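Local structure of putative N-acetyl-gamma-glutamyl-phosphate reductase (Arabidopsis thaliana, 1XYG) at residues 31-36 with 67-72; 97-102 with 108-113; 274-279 with 308-313; 282-287 with 351-356. The protein probably catalyses the NADPH-dependent reduction of N-acetyl-L-glutamyl 5-phosphate to the corresponding semialdehyde, a step of arginine biosynthesis in the chloroplast. One frame throughout, in Å; residues are numbered along the deposited sequence.

Contact 1: residues 31-36 with 67-72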
loop_
_atom_site.group_PDB
_atom_site.type_symbol
_atom_site.label_atom_id
_atom_site.label_comp_id
_atom_site.label_asym_id
_atom_site.label_seq_id
_atom_site.Cartn_x
_atom_site.Cartn_y
_atom_site.Cartn_z
ATOM N N GLU A 31 20.490 7.295 -0.207
ATOM C CA GLU A 31 20.918 6.048 0.421
ATOM C C GLU A 31 22.391 6.097 0.824
ATOM O O GLU A 31 22.764 5.610 1.893
ATOM C CB GLU A 31 20.683 4.868 -0.524
ATOM C CG GLU A 31 19.252 4.334 -0.520
ATOM C CD GLU A 31 18.835 3.782 0.836
ATOM O OE1 GLU A 31 18.440 4.570 1.716
ATOM O OE2 GLU A 31 18.916 2.552 1.020
ATOM N N ILE A 32 23.230 6.668 -0.037
ATOM C CA ILE A 32 24.654 6.785 0.263
ATOM C C ILE A 32 24.798 7.598 1.544
ATOM O O ILE A 32 25.504 7.201 2.470
ATOM C CB ILE A 32 25.428 7.497 -0.884
ATOM C CG1 ILE A 32 25.608 6.538 -2.065
ATOM C CG2 ILE A 32 26.785 7.967 -0.397
ATOM C CD1 ILE A 32 26.518 5.353 -1.766
ATOM N N VAL A 33 24.112 8.733 1.592
ATOM C CA VAL A 33 24.164 9.606 2.757
ATOM C C VAL A 33 23.663 8.883 4.000
ATOM O O VAL A 33 24.251 9.008 5.075
ATOM C CB VAL A 33 23.330 10.889 2.525
ATOM C CG1 VAL A 33 23.264 11.717 3.803
ATOM C CG2 VAL A 33 23.945 11.712 1.398
ATOM N N ARG A 34 22.583 8.118 3.862
ATOM C CA ARG A 34 22.047 7.386 5.002
ATOM C C ARG A 34 23.057 6.357 5.508
ATOM O O ARG A 34 23.315 6.266 6.706
ATOM C CB ARG A 34 20.748 6.661 4.636
ATOM C CG ARG A 34 20.209 5.798 5.787
ATOM C CD ARG A 34 18.907 5.096 5.406
ATOM N NE ARG A 34 19.100 4.113 4.340
ATOM C CZ ARG A 34 19.575 2.882 4.515
ATOM N NH1 ARG A 34 19.913 2.448 5.718
ATOM N NH2 ARG A 34 19.721 2.080 3.472
ATOM N N LEU A 35 23.623 5.582 4.592
ATOM C CA LEU A 35 24.588 4.558 4.961
ATOM C C LEU A 35 25.848 5.113 5.618
ATOM O O LEU A 35 26.334 4.551 6.603
ATOM C CB LEU A 35 24.976 3.734 3.732
ATOM C CG LEU A 35 23.889 2.811 3.171
ATOM C CD1 LEU A 35 24.392 2.169 1.894
ATOM C CD2 LEU A 35 23.522 1.760 4.211
ATOM N N LEU A 36 26.373 6.211 5.081
ATOM C CA LEU A 36 27.587 6.813 5.620
ATOM C C LEU A 36 27.393 7.504 6.966
ATOM O O LEU A 36 28.355 7.703 7.706
ATOM C CB LEU A 36 28.175 7.812 4.615
ATOM C CG LEU A 36 28.681 7.188 3.312
ATOM C CD1 LEU A 36 29.382 8.233 2.451
ATOM C CD2 LEU A 36 29.633 6.055 3.649
ATOM N N GLN A 67 21.334 15.033 10.346
ATOM C CA GLN A 67 22.733 15.108 9.958
ATOM C C GLN A 67 23.126 16.523 9.562
ATOM O O GLN A 67 22.292 17.306 9.124
ATOM C CB GLN A 67 23.011 14.178 8.779
ATOM C CG GLN A 67 22.807 12.710 9.065
ATOM C CD GLN A 67 23.312 11.850 7.929
ATOM O OE1 GLN A 67 24.506 11.841 7.631
ATOM N NE2 GLN A 67 22.404 11.134 7.277
ATOM N N LYS A 68 24.406 16.833 9.731
ATOM C CA LYS A 68 24.963 18.129 9.363
ATOM C C LYS A 68 25.710 17.901 8.050
ATOM O O LYS A 68 26.858 17.460 8.059
ATOM C CB LYS A 68 25.921 18.610 10.462
ATOM C CG LYS A 68 25.226 19.221 11.679
ATOM C CD LYS A 68 24.092 18.350 12.230
ATOM C CE LYS A 68 23.240 19.113 13.251
ATOM N NZ LYS A 68 22.090 18.295 13.736
ATOM N N LEU A 69 25.061 18.188 6.924
ATOM C CA LEU A 69 25.685 17.963 5.625
ATOM C C LEU A 69 26.038 19.254 4.911
ATOM O O LEU A 69 25.557 20.322 5.262
ATOM C CB LEU A 69 24.740 17.141 4.745
ATOM C CG LEU A 69 24.357 15.763 5.290
ATOM C CD1 LEU A 69 23.193 15.194 4.497
ATOM C CD2 LEU A 69 25.577 14.866 5.231
ATOM N N PRO A 70 26.864 19.161 3.860
ATOM C CA PRO A 70 27.283 20.333 3.086
ATOM C C PRO A 70 26.148 20.842 2.231
ATOM O O PRO A 70 25.149 20.154 2.052
ATOM C CB PRO A 70 28.429 19.800 2.226
ATOM C CG PRO A 70 28.862 18.561 2.953
ATOM C CD PRO A 70 27.589 17.971 3.406
ATOM N N THR A 71 26.307 22.056 1.716
ATOM C CA THR A 71 25.304 22.677 0.864
ATOM C C THR A 71 25.555 22.064 -0.510
ATOM O O THR A 71 26.704 21.848 -0.881
ATOM C CB THR A 71 25.512 24.215 0.816
ATOM O OG1 THR A 71 25.421 24.744 2.143
ATOM C CG2 THR A 71 24.467 24.872 -0.061
ATOM N N LEU A 72 24.503 21.756 -1.257
ATOM C CA LEU A 72 24.676 21.172 -2.590
ATOM C C LEU A 72 25.237 22.174 -3.587
ATOM O O LEU A 72 24.829 23.334 -3.612
ATOM C CB LEU A 72 23.337 20.651 -3.112
ATOM C CG LEU A 72 22.718 19.516 -2.300
ATOM C CD1 LEU A 72 21.236 19.432 -2.601
ATOM C CD2 LEU A 72 23.427 18.210 -2.622
HETATM O O HOH W 1 26.279 11.027 5.792
#
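Q67 reaches across to V33 with a nearly straight side chain, and can be followed atom by atom. Its CB sets out toward the helix, and CG, anti to the carbonyl carbon (chi1 -64°), carries the chain on in extended form. CD comes within 4.1 Å of V33 CG1. Beyond it, NE2 lies 3.6 Å from both V33 CG1 and V33 O, while OE1 accepts a hydrogen bond of 2.7 Å from a water. The same water donates to V33 O at 3.0 Å, so a loop side chain and a helix carbonyl are joined through solvent. In the Rossmann-type NAD-binding domain, V33 belongs to helix 27-37, which follows strand 17-22 and also rests on it through L21. Beside the amide, L69 meets V33 tip to tip, its CD1 standing 3.5 Å from V33 CG1; L69 in turn packs on M47 of strand 42-47. The next helix residue, R34, points its CB away from the loop and grips E31 side-on, with NE on OE1 at 2.7 Å and NH2 on OE2 at 2.6 Å. E31 OE1 has a second cationic partner in R253, and R34 packs against P356 of the second subunit.

Contact 2: residues 97-102 with 108-113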
loop_
_atom_site.group_PDB
_atom_site.type_symbol
_atom_site.label_atom_id
_atom_site.label_comp_id
_atom_site.label_asym_id
_atom_site.label_seq_id
_atom_site.Cartn_x
_atom_site.Cartn_y
_atom_site.Cartn_z
ATOM N N GLU A 97 32.084 11.234 -19.420
ATOM C CA GLU A 97 32.967 12.378 -19.574
ATOM C C GLU A 97 33.354 13.049 -18.263
ATOM O O GLU A 97 34.450 13.592 -18.141
ATOM C CB GLU A 97 32.402 13.400 -20.573
ATOM C CG GLU A 97 31.102 14.095 -20.311
ATOM C CD GLU A 97 30.731 14.966 -21.511
ATOM O OE1 GLU A 97 30.075 14.455 -22.441
ATOM O OE2 GLU A 97 31.117 16.154 -21.538
ATOM N N ILE A 98 32.469 12.991 -17.274
ATOM C CA ILE A 98 32.752 13.588 -15.977
ATOM C C ILE A 98 33.800 12.778 -15.237
ATOM O O ILE A 98 34.728 13.330 -14.649
ATOM C CB ILE A 98 31.498 13.637 -15.093
ATOM C CG1 ILE A 98 30.521 14.679 -15.617
ATOM C CG2 ILE A 98 31.905 13.877 -13.632
ATOM C CD1 ILE A 98 29.188 14.590 -14.928
ATOM N N ILE A 99 33.627 11.464 -15.250
ATOM C CA ILE A 99 34.551 10.577 -14.564
ATOM C C ILE A 99 35.911 10.574 -15.239
ATOM O O ILE A 99 36.945 10.490 -14.576
ATOM C CB ILE A 99 33.994 9.130 -14.506
ATOM C CG1 ILE A 99 32.816 9.071 -13.527
ATOM C CG2 ILE A 99 35.085 8.161 -14.103
ATOM C CD1 ILE A 99 32.309 7.682 -13.217
ATOM N N LYS A 100 35.913 10.672 -16.562
ATOM C CA LYS A 100 37.162 10.679 -17.299
ATOM C C LYS A 100 38.011 11.882 -16.902
ATOM O O LYS A 100 39.240 11.795 -16.884
ATOM C CB LYS A 100 36.913 10.719 -18.806
ATOM C CG LYS A 100 38.168 10.401 -19.619
ATOM C CD LYS A 100 37.924 10.471 -21.120
ATOM C CE LYS A 100 37.696 11.898 -21.593
ATOM N NZ LYS A 100 37.469 11.957 -23.065
ATOM N N GLU A 101 37.355 12.991 -16.563
ATOM C CA GLU A 101 38.051 14.217 -16.178
ATOM C C GLU A 101 38.312 14.360 -14.680
ATOM O O GLU A 101 38.849 15.377 -14.236
ATOM C CB GLU A 101 37.277 15.443 -16.679
ATOM C CG GLU A 101 37.082 15.489 -18.193
ATOM C CD GLU A 101 38.377 15.259 -18.963
ATOM O OE1 GLU A 101 39.399 15.889 -18.613
ATOM O OE2 GLU A 101 38.373 14.456 -19.923
ATOM N N LEU A 102 37.935 13.355 -13.899
ATOM C CA LEU A 102 38.169 13.408 -12.460
ATOM C C LEU A 102 39.643 13.175 -12.126
ATOM O O LEU A 102 40.344 12.496 -12.869
ATOM C CB LEU A 102 37.304 12.363 -11.738
ATOM C CG LEU A 102 35.820 12.719 -11.571
ATOM C CD1 LEU A 102 35.048 11.524 -11.023
ATOM C CD2 LEU A 102 35.687 13.913 -10.641
ATOM N N ILE A 108 37.181 5.727 -7.322
ATOM C CA ILE A 108 35.826 5.999 -7.782
ATOM C C ILE A 108 34.900 4.798 -7.930
ATOM O O ILE A 108 35.273 3.765 -8.488
ATOM C CB ILE A 108 35.849 6.717 -9.159
ATOM C CG1 ILE A 108 36.729 7.965 -9.092
ATOM C CG2 ILE A 108 34.431 7.091 -9.580
ATOM C CD1 ILE A 108 37.068 8.537 -10.455
ATOM N N VAL A 109 33.683 4.948 -7.423
ATOM C CA VAL A 109 32.681 3.911 -7.562
ATOM C C VAL A 109 31.503 4.552 -8.278
ATOM O O VAL A 109 30.789 5.388 -7.716
ATOM C CB VAL A 109 32.219 3.330 -6.206
ATOM C CG1 VAL A 109 30.983 2.442 -6.423
ATOM C CG2 VAL A 109 33.345 2.476 -5.602
ATOM N N ASP A 110 31.330 4.180 -9.538
ATOM C CA ASP A 110 30.244 4.715 -10.341
ATOM C C ASP A 110 29.024 3.818 -10.230
ATOM O O ASP A 110 29.090 2.635 -10.555
ATOM C CB ASP A 110 30.664 4.823 -11.810
ATOM C CG ASP A 110 29.526 5.303 -12.707
ATOM O OD1 ASP A 110 28.713 6.124 -12.241
ATOM O OD2 ASP A 110 29.449 4.870 -13.877
ATOM N N LEU A 111 27.913 4.380 -9.762
ATOM C CA LEU A 111 26.688 3.606 -9.626
ATOM C C LEU A 111 25.878 3.558 -10.917
ATOM O O LEU A 111 24.912 2.796 -11.013
ATOM C CB LEU A 111 25.814 4.158 -8.498
ATOM C CG LEU A 111 26.262 3.752 -7.097
ATOM C CD1 LEU A 111 27.335 4.710 -6.603
ATOM C CD2 LEU A 111 25.063 3.754 -6.166
ATOM N N SER A 112 26.271 4.361 -11.907
ATOM C CA SER A 112 25.556 4.377 -13.184
ATOM C C SER A 112 25.922 3.109 -13.950
ATOM O O SER A 112 26.725 2.304 -13.488
ATOM C CB SER A 112 25.948 5.592 -14.026
ATOM O OG SER A 112 27.066 5.291 -14.846
ATOM N N ALA A 113 25.342 2.940 -15.128
ATOM C CA ALA A 113 25.609 1.764 -15.942
ATOM C C ALA A 113 26.655 2.013 -17.028
ATOM O O ALA A 113 27.104 1.076 -17.693
ATOM C CB ALA A 113 24.316 1.292 -16.576
#
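I99 and L102 meet I108 and D110 within a beta-alpha-beta crossover, in which strand 85-88, helix 95-100 and strand 107-110 follow one another and both strands run parallel in the six-stranded sheet of the NAD-binding domain. The helix thus lies on one face of the sheet, and alternate strand residues, I108 and D110, turn their CB atoms toward it while V109 turns away to helix 329-343. Packing is closest at two places. I99 sends CD1 over the base of the aspartate, 3.6 Å from D110 CB and 3.7 Å from D110 CG. Just past the helix end, L102 CD1 comes within 3.7 Å of I108 CD1, the two side chains lying across one another. Between these places the fit is slacker: I99 and I108 run alongside one another, pointing opposite ways, and I99 CG2 keeps 4.2 Å from I108 CD1. L157 of the neighbouring strand 157-159 touches both isoleucines and continues the apolar layer. The outer side differs altogether. K100 directs its CB away from the strand and E97, exposed, forms a salt bridge with K132; E101 is exposed just beyond the helix. The polar group in the contact is the carboxylate of D110, placed by a CG anti to the backbone N (chi1 177°). Its OD1 accepts from S112 N at 3.0 Å, closing an Asx turn, and its OD2 receives S112 OG at 2.6 Å on the syn side.

Contact 3: residues 274-279 with 308-313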
loop_
_atom_site.group_PDB
_atom_site.type_symbol
_atom_site.label_atom_id
_atom_site.label_comp_id
_atom_site.label_asym_id
_atom_site.label_seq_id
_atom_site.Cartn_x
_atom_site.Cartn_y
_atom_site.Cartn_z
ATOM N N GLN A 274 23.934 -27.420 -2.623
ATOM C CA GLN A 274 25.226 -27.624 -1.982
ATOM C C GLN A 274 26.276 -26.683 -2.557
ATOM O O GLN A 274 27.076 -26.115 -1.821
ATOM C CB GLN A 274 25.687 -29.075 -2.154
ATOM C CG GLN A 274 26.934 -29.426 -1.357
ATOM C CD GLN A 274 26.773 -29.118 0.121
ATOM O OE1 GLN A 274 25.852 -29.616 0.775
ATOM N NE2 GLN A 274 27.665 -28.289 0.656
ATOM N N GLN A 275 26.277 -26.517 -3.875
ATOM C CA GLN A 275 27.252 -25.632 -4.504
ATOM C C GLN A 275 27.083 -24.202 -3.998
ATOM O O GLN A 275 28.060 -23.517 -3.690
ATOM C CB GLN A 275 27.098 -25.665 -6.025
ATOM C CG GLN A 275 28.171 -24.893 -6.762
ATOM C CD GLN A 275 29.564 -25.252 -6.267
ATOM O OE1 GLN A 275 30.199 -24.486 -5.532
ATOM N NE2 GLN A 275 30.039 -26.431 -6.651
ATOM N N LEU A 276 25.835 -23.756 -3.907
ATOM C CA LEU A 276 25.552 -22.411 -3.437
ATOM C C LEU A 276 25.909 -22.272 -1.964
ATOM O O LEU A 276 26.495 -21.267 -1.550
ATOM C CB LEU A 276 24.078 -22.071 -3.651
ATOM C CG LEU A 276 23.664 -21.837 -5.107
ATOM C CD1 LEU A 276 22.173 -21.489 -5.174
ATOM C CD2 LEU A 276 24.501 -20.711 -5.700
ATOM N N LYS A 277 25.560 -23.286 -1.176
ATOM C CA LYS A 277 25.844 -23.249 0.247
ATOM C C LYS A 277 27.350 -23.164 0.472
ATOM O O LYS A 277 27.825 -22.428 1.342
ATOM C CB LYS A 277 25.268 -24.479 0.948
ATOM C CG LYS A 277 25.191 -24.284 2.449
ATOM C CD LYS A 277 24.442 -25.397 3.132
ATOM C CE LYS A 277 25.216 -26.695 3.086
ATOM N NZ LYS A 277 24.471 -27.766 3.797
ATOM N N THR A 278 28.101 -23.908 -0.329
ATOM C CA THR A 278 29.556 -23.905 -0.226
ATOM C C THR A 278 30.167 -22.581 -0.699
ATOM O O THR A 278 31.036 -22.016 -0.038
ATOM C CB THR A 278 30.180 -25.057 -1.057
ATOM O OG1 THR A 278 29.839 -26.316 -0.467
ATOM C CG2 THR A 278 31.701 -24.925 -1.108
ATOM N N SER A 279 29.714 -22.091 -1.847
ATOM C CA SER A 279 30.241 -20.843 -2.406
ATOM C C SER A 279 30.028 -19.600 -1.540
ATOM O O SER A 279 30.817 -18.658 -1.609
ATOM C CB SER A 279 29.623 -20.583 -3.786
ATOM O OG SER A 279 29.928 -21.620 -4.696
ATOM N N MET A 308 18.744 -16.363 -0.978
ATOM C CA MET A 308 18.428 -17.165 -2.147
ATOM C C MET A 308 18.089 -18.589 -1.717
ATOM O O MET A 308 18.524 -19.057 -0.659
ATOM C CB MET A 308 19.596 -17.165 -3.142
ATOM C CG MET A 308 20.895 -17.721 -2.600
ATOM S SD MET A 308 22.168 -17.799 -3.889
ATOM C CE MET A 308 22.489 -16.034 -4.146
ATOM N N SER A 309 17.295 -19.261 -2.540
ATOM C CA SER A 309 16.879 -20.627 -2.270
ATOM C C SER A 309 16.674 -21.372 -3.589
ATOM O O SER A 309 16.381 -20.755 -4.617
ATOM C CB SER A 309 15.580 -20.618 -1.457
ATOM O OG SER A 309 15.196 -21.931 -1.092
ATOM N N VAL A 310 16.842 -22.693 -3.555
ATOM C CA VAL A 310 16.683 -23.529 -4.746
ATOM C C VAL A 310 15.516 -24.501 -4.570
ATOM O O VAL A 310 15.323 -25.070 -3.493
ATOM C CB VAL A 310 17.947 -24.372 -5.025
ATOM C CG1 VAL A 310 17.776 -25.135 -6.325
ATOM C CG2 VAL A 310 19.165 -23.497 -5.089
ATOM N N PHE A 311 14.750 -24.700 -5.638
ATOM C CA PHE A 311 13.609 -25.606 -5.603
ATOM C C PHE A 311 13.564 -26.427 -6.873
ATOM O O PHE A 311 14.067 -26.005 -7.915
ATOM C CB PHE A 311 12.282 -24.850 -5.532
ATOM C CG PHE A 311 12.224 -23.799 -4.482
ATOM C CD1 PHE A 311 12.895 -22.592 -4.648
ATOM C CD2 PHE A 311 11.488 -24.008 -3.318
ATOM C CE1 PHE A 311 12.838 -21.605 -3.673
ATOM C CE2 PHE A 311 11.423 -23.027 -2.331
ATOM C CZ PHE A 311 12.100 -21.823 -2.509
ATOM N N PRO A 312 12.947 -27.617 -6.805
ATOM C CA PRO A 312 12.858 -28.444 -8.003
ATOM C C PRO A 312 11.711 -27.893 -8.850
ATOM O O PRO A 312 10.737 -27.355 -8.319
ATOM C CB PRO A 312 12.549 -29.828 -7.438
ATOM C CG PRO A 312 11.645 -29.496 -6.293
ATOM C CD PRO A 312 12.348 -28.306 -5.648
ATOM N N ASP A 313 11.842 -27.986 -10.162
ATOM C CA ASP A 313 10.777 -27.528 -11.037
ATOM C C ASP A 313 9.920 -28.765 -11.292
ATOM O O ASP A 313 10.423 -29.889 -11.253
ATOM C CB ASP A 313 11.345 -27.000 -12.361
ATOM C CG ASP A 313 10.296 -26.293 -13.203
ATOM O OD1 ASP A 313 9.342 -26.957 -13.666
ATOM O OD2 ASP A 313 10.414 -25.065 -13.395
#
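L276 carries the whole helix side of this contact, set between M308 and V310 of the facing strand. The interactions across it are apolar. The leucine CB points at the strand, and CG, anti to the carbonyl carbon (chi1 -72°), delivers both methyls there. CD1 is the busier branch: it lies 3.6 Å from V310 CG2 and 3.9 Å from M308 SD. CD2 approaches the same sulfur at 4.1 Å, so the thioether is met by both ends of the fork. M308 takes a less common route, with CG between its backbone N and carbonyl carbon (chi1 60°), before the chain bends at its last torsion. M308 and V310 are two apart in the strand and therefore present their side chains on one face, whereas S309 between them turns away.

The side-chain hydrogen bonds within the helix segment do not involve the strand. T278 OG1 donates to Q274 O at 3.1 Å and S279 OG to Q275 O at 2.8 Å. Each hydroxyl arrives above the carbonyl plane, and the backbone N of the same residue approaches from the opposite face. Two donors therefore hold each of these carbonyl oxygens, and the serine and threonine hydroxyls are folded back onto their own helix.

Helix 269-280 covers one face of the mixed sheet of the dimerisation domain at strands 306-312 and 286-288, with L276 also touching V288. Helix 163-177 lies alongside, supplying L175 to L276 and both L170 and P171 to M308.

Contact 4: residues 282-287 with 351-356; sequences DEEFVK and GLLHQP
F285 presents the edge of its ring to the backbone of L352. CE1 stands 3.2 Å from L352 O, which lies near the ring plane, and CZ reaches L352 CB at 3.7 Å, the two side chains crossing at about a right angle. L353 adds its CD2, which approaches E284 OE2 to 3.8 Å and sits obliquely to the ring.

A second layer holds the ring in place. E284 CG, anti to the backbone N (chi1 173°), lies over one face of the F285 ring, 3.8 Å above its centre. The bend at chi2 (62°) then turns the carboxylate toward Y305, whose hydroxyl is hydrogen-bonded to E284 OE2 and also to Q355 NE2. Y305, whose ring also meets that of F285, thus ties the two segments together from outside. The same Q355 NE2 donates to L353 O at 2.9 Å, from above the carbonyl plane, and braces the loop 351-356. N38 of the second subunit is a further donor to L353 O, so this loop, lying after helix 329-343, is held partly by the assembly. On the other segment, which leads into strand 286-288, K287 NZ makes a weak bond to E284 O at 2.8 Å.

No conventional hydrogen bond runs directly between the segments. The junction rests on van der Waals packing and on the carbonyl oxygen facing the ring rim, where the weakly positive C-H edge would probably make the approach of L352 O favourable.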
loop_
_atom_site.group_PDB
_atom_site.type_symbol
_atom_site.label_atom_id
_atom_site.label_comp_id
_atom_site.label_asym_id
_atom_site.label_seq_id
_atom_site.Cartn_x
_atom_site.Cartn_y
_atom_site.Cartn_z
ATOM N N ASP A 282 30.711 -18.519 4.031
ATOM C CA ASP A 282 31.341 -17.525 4.900
ATOM C C ASP A 282 31.056 -16.085 4.478
ATOM O O ASP A 282 31.717 -15.151 4.934
ATOM C CB ASP A 282 32.852 -17.754 4.954
ATOM C CG ASP A 282 33.209 -19.071 5.603
ATOM O OD1 ASP A 282 32.754 -19.311 6.743
ATOM O OD2 ASP A 282 33.940 -19.868 4.975
ATOM N N GLU A 283 30.067 -15.911 3.612
ATOM C CA GLU A 283 29.700 -14.588 3.131
ATOM C C GLU A 283 28.629 -13.969 4.003
ATOM O O GLU A 283 27.546 -14.530 4.172
ATOM C CB GLU A 283 29.219 -14.677 1.686
ATOM C CG GLU A 283 30.321 -15.086 0.726
ATOM C CD GLU A 283 31.358 -13.992 0.506
ATOM O OE1 GLU A 283 31.272 -12.934 1.163
ATOM O OE2 GLU A 283 32.263 -14.193 -0.336
ATOM N N GLU A 284 28.942 -12.807 4.561
ATOM C CA GLU A 284 28.011 -12.087 5.419
ATOM C C GLU A 284 26.706 -11.702 4.712
ATOM O O GLU A 284 25.615 -11.953 5.221
ATOM C CB GLU A 284 28.681 -10.814 5.954
ATOM C CG GLU A 284 27.757 -9.880 6.739
ATOM C CD GLU A 284 27.179 -10.524 7.994
ATOM O OE1 GLU A 284 27.692 -11.580 8.417
ATOM O OE2 GLU A 284 26.216 -9.973 8.564
ATOM N N PHE A 285 26.825 -11.118 3.526
ATOM C CA PHE A 285 25.657 -10.636 2.800
ATOM C C PHE A 285 24.868 -11.552 1.882
ATOM O O PHE A 285 23.815 -11.162 1.384
ATOM C CB PHE A 285 26.057 -9.376 2.057
ATOM C CG PHE A 285 26.597 -8.317 2.966
ATOM C CD1 PHE A 285 25.778 -7.756 3.948
ATOM C CD2 PHE A 285 27.929 -7.920 2.885
ATOM C CE1 PHE A 285 26.279 -6.812 4.842
ATOM C CE2 PHE A 285 28.442 -6.976 3.773
ATOM C CZ PHE A 285 27.618 -6.423 4.751
ATOM N N VAL A 286 25.353 -12.761 1.652
ATOM C CA VAL A 286 24.634 -13.687 0.798
ATOM C C VAL A 286 24.269 -14.920 1.619
ATOM O O VAL A 286 25.132 -15.691 2.020
ATOM C CB VAL A 286 25.493 -14.091 -0.420
ATOM C CG1 VAL A 286 24.677 -14.956 -1.382
ATOM C CG2 VAL A 286 26.018 -12.839 -1.112
ATOM N N LYS A 287 22.979 -15.092 1.872
ATOM C CA LYS A 287 22.497 -16.220 2.653
ATOM C C LYS A 287 21.769 -17.237 1.783
ATOM O O LYS A 287 20.860 -16.890 1.024
ATOM C CB LYS A 287 21.537 -15.740 3.751
ATOM C CG LYS A 287 22.072 -14.627 4.657
ATOM C CD LYS A 287 23.389 -15.023 5.326
ATOM C CE LYS A 287 23.834 -13.984 6.347
ATOM N NZ LYS A 287 25.240 -14.224 6.784
ATOM N N GLY A 351 30.051 -0.337 8.370
ATOM C CA GLY A 351 28.889 0.503 8.158
ATOM C C GLY A 351 27.813 -0.112 7.276
ATOM O O GLY A 351 26.991 0.606 6.703
ATOM N N LEU A 352 27.806 -1.439 7.167
ATOM C CA LEU A 352 26.819 -2.128 6.343
ATOM C C LEU A 352 26.109 -3.248 7.088
ATOM O O LEU A 352 25.554 -4.145 6.467
ATOM C CB LEU A 352 27.487 -2.716 5.097
ATOM C CG LEU A 352 27.917 -1.749 3.991
ATOM C CD1 LEU A 352 28.797 -2.497 2.993
ATOM C CD2 LEU A 352 26.671 -1.145 3.305
ATOM N N LEU A 353 26.114 -3.198 8.414
ATOM C CA LEU A 353 25.469 -4.248 9.183
ATOM C C LEU A 353 24.050 -3.920 9.654
ATOM O O LEU A 353 23.535 -4.557 10.580
ATOM C CB LEU A 353 26.347 -4.632 10.373
ATOM C CG LEU A 353 27.708 -5.218 9.983
ATOM C CD1 LEU A 353 28.472 -5.624 11.232
ATOM C CD2 LEU A 353 27.505 -6.424 9.066
ATOM N N HIS A 354 23.416 -2.937 9.016
ATOM C CA HIS A 354 22.046 -2.567 9.372
ATOM C C HIS A 354 21.192 -3.821 9.214
ATOM O O HIS A 354 21.317 -4.544 8.219
ATOM C CB HIS A 354 21.494 -1.496 8.427
ATOM C CG HIS A 354 22.369 -0.293 8.284
ATOM N ND1 HIS A 354 23.505 -0.287 7.504
ATOM C CD2 HIS A 354 22.259 0.952 8.802
ATOM C CE1 HIS A 354 24.054 0.913 7.544
ATOM N NE2 HIS A 354 23.318 1.685 8.325
ATOM N N GLN A 355 20.333 -4.090 10.192
ATOM C CA GLN A 355 19.474 -5.261 10.110
ATOM C C GLN A 355 18.171 -4.889 9.418
ATOM O O GLN A 355 17.726 -3.745 9.498
ATOM C CB GLN A 355 19.212 -5.841 11.505
ATOM C CG GLN A 355 20.436 -6.522 12.120
ATOM C CD GLN A 355 21.092 -7.518 11.174
ATOM O OE1 GLN A 355 20.542 -8.580 10.890
ATOM N NE2 GLN A 355 22.276 -7.171 10.674
ATOM N N PRO A 356 17.540 -5.859 8.729
ATOM C CA PRO A 356 16.282 -5.610 8.015
ATOM C C PRO A 356 15.231 -4.888 8.849
ATOM O O PRO A 356 15.048 -5.194 10.029
ATOM C CB PRO A 356 15.827 -7.015 7.603
ATOM C CG PRO A 356 17.125 -7.784 7.486
ATOM C CD PRO A 356 17.893 -7.289 8.693
#

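In the fold
Contacts 2 and 3 illustrate the buried case: a helix laid on a sheet through mainly apolar side chains, with D110 the polar exception in contact 2 and a thioether in contact 3, once in the NAD-binding domain and once in the dimerisation domain, centres about 35 Å apart. Contacts 1 and 4 are only partly buried and involve loops; contact 1 is bridged by a water, contact 4 brings a carbonyl oxygen to a ring edge, and both touch the second subunit. They also meet each other, L35 CD2 lying 3.5 Å from H354 CE1. Contacts 3 and 4 lie on adjacent strands of one sheet, 306-312 and 286-288 respectively, where M308 N probably bonds to K287 O.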